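Local coordinates for protein formimidoylglutamase (Bacillus subtilis, PDB 3M1R) that hydrolyses N-formimidoyl-L-glutamate to L-glutamate and formamide in histidine degradation, using two manganese ions per subunit, at residues Val248-His253 against Pro262-Thr267; Arg173-Asp177 against Tyr203-Val209. All coordinates share one frame; numbering follows the deposited sequence.

Contact 1: residues Val248-His253 against Pro262-Thr267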
loop_
_atom_site.group_PDB
_atom_site.type_symbol
_atom_site.label_atom_id
_atom_site.label_comp_id
_atom_site.label_asym_id
_atom_site.label_seq_id
_atom_site.Cartn_x
_atom_site.Cartn_y
_atom_site.Cartn_z
ATOM N N VAL D 248 -16.528 13.669 -11.945
ATOM C CA VAL D 248 -16.577 15.097 -12.256
ATOM C C VAL D 248 -15.559 15.850 -11.381
ATOM O O VAL D 248 -15.086 16.927 -11.735
ATOM C CB VAL D 248 -17.994 15.669 -12.010
ATOM C CG1 VAL D 248 -18.246 15.904 -10.505
ATOM C CG2 VAL D 248 -18.198 16.953 -12.784
ATOM N N LEU D 249 -15.227 15.267 -10.232
ATOM C CA LEU D 249 -14.288 15.890 -9.315
ATOM C C LEU D 249 -12.875 15.687 -9.807
ATOM O O LEU D 249 -12.573 14.693 -10.449
ATOM C CB LEU D 249 -14.406 15.296 -7.903
ATOM C CG LEU D 249 -15.697 15.598 -7.158
ATOM C CD1 LEU D 249 -15.884 14.625 -5.996
ATOM C CD2 LEU D 249 -15.739 17.067 -6.666
ATOM N N ASP D 250 -12.024 16.652 -9.490
ATOM C CA ASP D 250 -10.613 16.607 -9.795
ATOM C C ASP D 250 -9.941 15.441 -9.089
ATOM O O ASP D 250 -10.282 15.111 -7.936
ATOM C CB ASP D 250 -9.958 17.909 -9.343
ATOM C CG ASP D 250 -8.524 18.037 -9.818
ATOM O OD1 ASP D 250 -8.305 18.518 -10.955
ATOM O OD2 ASP D 250 -7.619 17.664 -9.053
ATOM N N GLN D 251 -8.961 14.829 -9.754
ATOM C CA GLN D 251 -8.329 13.640 -9.173
ATOM C C GLN D 251 -7.793 13.902 -7.772
ATOM O O GLN D 251 -7.819 13.016 -6.923
ATOM C CB GLN D 251 -7.254 13.035 -10.092
ATOM C CG GLN D 251 -6.106 13.948 -10.462
ATOM C CD GLN D 251 -5.146 13.275 -11.434
ATOM O OE1 GLN D 251 -5.423 12.190 -11.938
ATOM N NE2 GLN D 251 -4.019 13.910 -11.693
ATOM N N SER D 252 -7.337 15.121 -7.501
ATOM C CA SER D 252 -6.804 15.393 -6.159
ATOM C C SER D 252 -7.884 15.337 -5.064
ATOM O O SER D 252 -7.565 15.104 -3.901
ATOM C CB SER D 252 -6.013 16.710 -6.112
ATOM O OG SER D 252 -6.837 17.830 -6.415
ATOM N N HIS D 253 -9.152 15.528 -5.449
ATOM C CA HIS D 253 -10.281 15.511 -4.510
ATOM C C HIS D 253 -11.028 14.177 -4.503
ATOM O O HIS D 253 -11.674 13.836 -3.514
ATOM C CB HIS D 253 -11.277 16.656 -4.821
ATOM C CG HIS D 253 -10.788 18.007 -4.418
ATOM N ND1 HIS D 253 -11.505 18.858 -3.594
ATOM C CD2 HIS D 253 -9.624 18.654 -4.700
ATOM C CE1 HIS D 253 -10.812 19.966 -3.401
ATOM N NE2 HIS D 253 -9.671 19.868 -4.054
ATOM N N PRO D 262 -6.712 15.485 -14.060
ATOM C CA PRO D 262 -6.728 16.871 -13.582
ATOM C C PRO D 262 -7.786 17.690 -14.314
ATOM O O PRO D 262 -8.323 17.246 -15.332
ATOM C CB PRO D 262 -5.328 17.357 -13.954
ATOM C CG PRO D 262 -5.062 16.651 -15.262
ATOM C CD PRO D 262 -5.679 15.270 -15.093
ATOM N N GLY D 263 -8.100 18.869 -13.787
ATOM C CA GLY D 263 -9.018 19.797 -14.433
ATOM C C GLY D 263 -10.487 19.660 -14.067
ATOM O O GLY D 263 -11.358 20.040 -14.847
ATOM N N GLY D 264 -10.773 19.138 -12.882
ATOM C CA GLY D 264 -12.150 18.901 -12.483
ATOM C C GLY D 264 -12.658 19.774 -11.352
ATOM O O GLY D 264 -11.969 20.671 -10.871
ATOM N N LEU D 265 -13.885 19.507 -10.925
ATOM C CA LEU D 265 -14.505 20.244 -9.835
ATOM C C LEU D 265 -13.798 19.974 -8.497
ATOM O O LEU D 265 -13.179 18.924 -8.309
ATOM C CB LEU D 265 -15.972 19.832 -9.700
ATOM C CG LEU D 265 -17.037 20.321 -10.672
ATOM C CD1 LEU D 265 -18.408 19.880 -10.129
ATOM C CD2 LEU D 265 -16.985 21.847 -10.800
ATOM N N TYR D 266 -13.902 20.905 -7.558
ATOM C CA TYR D 266 -13.419 20.627 -6.209
ATOM C C TYR D 266 -14.629 20.287 -5.330
ATOM O O TYR D 266 -15.719 20.721 -5.625
ATOM C CB TYR D 266 -12.550 21.787 -5.703
ATOM C CG TYR D 266 -11.351 22.025 -6.632
ATOM C CD1 TYR D 266 -11.218 23.206 -7.363
ATOM C CD2 TYR D 266 -10.380 21.039 -6.814
ATOM C CE1 TYR D 266 -10.133 23.407 -8.223
ATOM C CE2 TYR D 266 -9.297 21.228 -7.670
ATOM C CZ TYR D 266 -9.178 22.412 -8.370
ATOM O OH TYR D 266 -8.102 22.587 -9.221
ATOM N N THR D 267 -14.460 19.453 -4.305
ATOM C CA THR D 267 -15.621 18.918 -3.593
ATOM C C THR D 267 -16.552 19.984 -2.971
ATOM O O THR D 267 -17.761 19.869 -3.054
ATOM C CB THR D 267 -15.229 17.884 -2.516
ATOM O OG1 THR D 267 -14.333 16.924 -3.077
ATOM C CG2 THR D 267 -16.476 17.150 -2.022
HETATM O O HOH W 1 -12.577 15.419 -1.305
#
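L249 and L265 form a single beta bridge that folds the long loop of this arginase-family alpha/beta fold back on itself, between strand 239-245 and helix 267-278. Two backbone hydrogen bonds define it: L265 N to V248 O at 3.0 Å, and D250 N to L265 O at 2.8 Å and almost straight. The packing is tight here, and a side chain on G264 would run into D250 N and V248 O.

D250 carries the polar grip. With CG anti to the backbone N (chi1 -171°), its carboxylate reaches across so that OD1 takes G264 N through its anti lone pair at 3.2 Å (175°) and G263 N in a weak, bent bond. OD2 turns back to S252, receiving OG and the backbone N from opposite faces of the carboxylate plane, the latter closing an Asx turn. Were D250 an alanine, the G263 and G264 amides would probably lose their shared acceptor, and S252 OG and N the carboxylate that closes the Asx turn. At the P262 end, Q251 NE2 bonds M300 O of a second subunit.

Toward T267 the direct polar link is weaker and a water takes part, although the rings stay close. Y266, partly exposed and at the N-cap of helix 267-278, meets the H253 ring obliquely, planes 48° apart, with Y266 CB over the H253 face, 3.8 Å from its centroid. Between H253 and T267 the direct ND1 to OG1 bond is weak at 3.5 Å, and a water lies 2.9 Å from both H253 O and T267 OG1.

Contact 2: residues Arg173-Asp177 against Tyr203-Val209; sequences RRLLD and YAKKHNV
Y203 is the hub of this contact, gripped by R173 through its ring and by D177 through its hydroxyl. The cation-pi interaction comes first: the R173 guanidinium lies flat on one ring face, planes 28° apart and CZ 4.0 Å from the centroid of the Y203 ring, but off-centre, toward CD1. R173 gets there because its chain runs extended from CG to NE, with CG anti to the backbone N. Its NH2 also bonds V158 O, a second hold that would limit sliding over the ring.

Hydrogen bonding is carried by Y203 OH, which donates to D177 OD1 at 2.6 Å. The donor stands 63° out of the carboxylate plane, and that plane is turned 79° from the ring. On the ring face opposite R173 lies H207, whose ND1 makes a weak bond to Y203 O.

L176 supplies the apolar contacts: its CD2 lies 4.2 Å from V209 CG2, and V209 in turn touches strand 186-191. At the more open rim L176 and H207 run alongside in opposite senses, L176 CG 3.7 Å from H207 CD2.

Positive phi at N208, with V209 N bonded to A204 O at 2.9 Å and N208 N to K205 O, marks a Schellman motif ending helix 198-206. Helix 171-178 links parallel neighbours 147-152 and 186-191, and helix 198-206 links 186-191 to 210-213: two successive beta-alpha-beta crossovers of the arginase-family fold, their helices packed together.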
loop_
_atom_site.group_PDB
_atom_site.type_symbol
_atom_site.label_atom_id
_atom_site.label_comp_id
_atom_site.label_asym_id
_atom_site.label_seq_id
_atom_site.Cartn_x
_atom_site.Cartn_y
_atom_site.Cartn_z
ATOM N N ARG D 173 -27.155 7.496 -23.806
ATOM C CA ARG D 173 -27.533 7.161 -25.177
ATOM C C ARG D 173 -28.793 6.301 -25.149
ATOM O O ARG D 173 -29.715 6.498 -25.939
ATOM C CB ARG D 173 -26.400 6.431 -25.906
ATOM C CG ARG D 173 -26.586 6.356 -27.428
ATOM C CD ARG D 173 -25.339 5.811 -28.125
ATOM N NE ARG D 173 -25.380 6.076 -29.558
ATOM C CZ ARG D 173 -24.581 6.933 -30.185
ATOM N NH1 ARG D 173 -24.694 7.108 -31.496
ATOM N NH2 ARG D 173 -23.664 7.608 -29.505
ATOM N N ARG D 174 -28.828 5.344 -24.227
ATOM C CA ARG D 174 -29.989 4.490 -24.076
ATOM C C ARG D 174 -31.205 5.329 -23.705
ATOM O O ARG D 174 -32.273 5.158 -24.285
ATOM C CB ARG D 174 -29.741 3.405 -23.031
ATOM C CG ARG D 174 -29.172 2.119 -23.615
ATOM C CD ARG D 174 -29.041 1.026 -22.563
ATOM N NE ARG D 174 -29.018 -0.299 -23.176
ATOM C CZ ARG D 174 -30.108 -0.994 -23.491
ATOM N NH1 ARG D 174 -31.313 -0.490 -23.250
ATOM N NH2 ARG D 174 -29.994 -2.193 -24.047
ATOM N N LEU D 175 -31.035 6.242 -22.750
ATOM C CA LEU D 175 -32.134 7.106 -22.339
ATOM C C LEU D 175 -32.615 7.976 -23.506
ATOM O O LEU D 175 -33.796 7.972 -23.822
ATOM C CB LEU D 175 -31.740 7.959 -21.123
ATOM C CG LEU D 175 -31.529 7.193 -19.819
ATOM C CD1 LEU D 175 -30.625 7.963 -18.870
ATOM C CD2 LEU D 175 -32.850 6.855 -19.145
ATOM N N LEU D 176 -31.704 8.707 -24.149
ATOM C CA LEU D 176 -32.071 9.563 -25.288
ATOM C C LEU D 176 -32.714 8.797 -26.452
ATOM O O LEU D 176 -33.792 9.168 -26.947
ATOM C CB LEU D 176 -30.855 10.334 -25.801
ATOM C CG LEU D 176 -30.610 11.737 -25.250
ATOM C CD1 LEU D 176 -31.722 12.145 -24.321
ATOM C CD2 LEU D 176 -29.296 11.805 -24.541
ATOM N N ASP D 177 -32.056 7.726 -26.886
ATOM C CA ASP D 177 -32.551 6.939 -28.012
ATOM C C ASP D 177 -33.965 6.416 -27.757
ATOM O O ASP D 177 -34.812 6.433 -28.650
ATOM C CB ASP D 177 -31.599 5.779 -28.333
ATOM C CG ASP D 177 -30.349 6.231 -29.092
ATOM O OD1 ASP D 177 -30.337 7.372 -29.601
ATOM O OD2 ASP D 177 -29.384 5.438 -29.196
ATOM N N TYR D 203 -23.142 13.763 -30.889
ATOM C CA TYR D 203 -24.388 13.057 -30.630
ATOM C C TYR D 203 -25.231 13.763 -29.572
ATOM O O TYR D 203 -26.457 13.738 -29.637
ATOM C CB TYR D 203 -24.122 11.616 -30.203
ATOM C CG TYR D 203 -25.365 10.930 -29.690
ATOM C CD1 TYR D 203 -26.111 10.092 -30.511
ATOM C CD2 TYR D 203 -25.806 11.138 -28.386
ATOM C CE1 TYR D 203 -27.258 9.467 -30.042
ATOM C CE2 TYR D 203 -26.952 10.525 -27.910
ATOM C CZ TYR D 203 -27.672 9.690 -28.741
ATOM O OH TYR D 203 -28.807 9.072 -28.266
ATOM N N ALA D 204 -24.569 14.380 -28.595
ATOM C CA ALA D 204 -25.268 15.116 -27.547
ATOM C C ALA D 204 -25.807 16.439 -28.067
ATOM O O ALA D 204 -26.810 16.950 -27.573
ATOM C CB ALA D 204 -24.353 15.342 -26.340
ATOM N N LYS D 205 -25.137 16.997 -29.065
ATOM C CA LYS D 205 -25.585 18.251 -29.647
ATOM C C LYS D 205 -26.798 18.033 -30.545
ATOM O O LYS D 205 -27.756 18.793 -30.497
ATOM C CB LYS D 205 -24.447 18.945 -30.403
ATOM C CG LYS D 205 -23.362 19.470 -29.468
ATOM C CD LYS D 205 -22.428 20.430 -30.177
ATOM C CE LYS D 205 -21.434 21.056 -29.204
ATOM N NZ LYS D 205 -20.595 22.091 -29.882
ATOM N N LYS D 206 -26.756 16.977 -31.343
ATOM C CA LYS D 206 -27.870 16.624 -32.211
ATOM C C LYS D 206 -29.126 16.573 -31.357
ATOM O O LYS D 206 -30.192 17.073 -31.737
ATOM C CB LYS D 206 -27.623 15.248 -32.836
ATOM C CG LYS D 206 -28.167 15.071 -34.237
ATOM C CD LYS D 206 -27.090 15.335 -35.294
ATOM C CE LYS D 206 -25.890 14.391 -35.141
ATOM N NZ LYS D 206 -24.860 14.561 -36.219
ATOM N N HIS D 207 -28.974 15.973 -30.179
ATOM C CA HIS D 207 -30.088 15.707 -29.290
ATOM C C HIS D 207 -30.429 16.899 -28.408
ATOM O O HIS D 207 -31.299 16.798 -27.548
ATOM C CB HIS D 207 -29.779 14.483 -28.425
ATOM C CG HIS D 207 -30.269 13.196 -29.009
ATOM N ND1 HIS D 207 -29.584 12.515 -29.993
ATOM C CD2 HIS D 207 -31.381 12.467 -28.753
ATOM C CE1 HIS D 207 -30.251 11.423 -30.320
ATOM N NE2 HIS D 207 -31.346 11.372 -29.581
ATOM N N ASN D 208 -29.737 18.018 -28.618
ATOM C CA ASN D 208 -29.983 19.247 -27.857
ATOM C C ASN D 208 -29.750 19.109 -26.356
ATOM O O ASN D 208 -30.542 19.601 -25.542
ATOM C CB ASN D 208 -31.397 19.784 -28.111
ATOM C CG ASN D 208 -31.617 20.155 -29.554
ATOM O OD1 ASN D 208 -30.980 21.070 -30.073
ATOM N ND2 ASN D 208 -32.514 19.438 -30.218
ATOM N N VAL D 209 -28.660 18.442 -25.996
ATOM C CA VAL D 209 -28.271 18.365 -24.597
ATOM C C VAL D 209 -27.634 19.696 -24.188
ATOM O O VAL D 209 -26.919 20.332 -24.973
ATOM C CB VAL D 209 -27.334 17.150 -24.333
ATOM C CG1 VAL D 209 -26.675 17.218 -22.933
ATOM C CG2 VAL D 209 -28.119 15.858 -24.488
#

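Overall arrangement
Going from the N terminus, contact 2 is met first, on helix 171-178, after strand 147-152; it closes the excursion through strand 186-191 and helix 198-206, whose end leads directly into the edge strand 210-213 of this chain's sheet. Only after helices 214-220 and 222-234 and the inner strand 239-245 does contact 1 open, shutting an eight-residue loop without helix or strand before helix 267-278. The two closures are therefore in series, neither enclosing nor crossing the other. The centres of contact 1 and contact 2 lie about 25 Å apart, and the nearest atoms of contact 1 and contact 2 about 13 Å. Contact 2 joins two helices near one sheet edge, while contact 1 shapes a loop beside metal ligand D247 and at subunit interfaces.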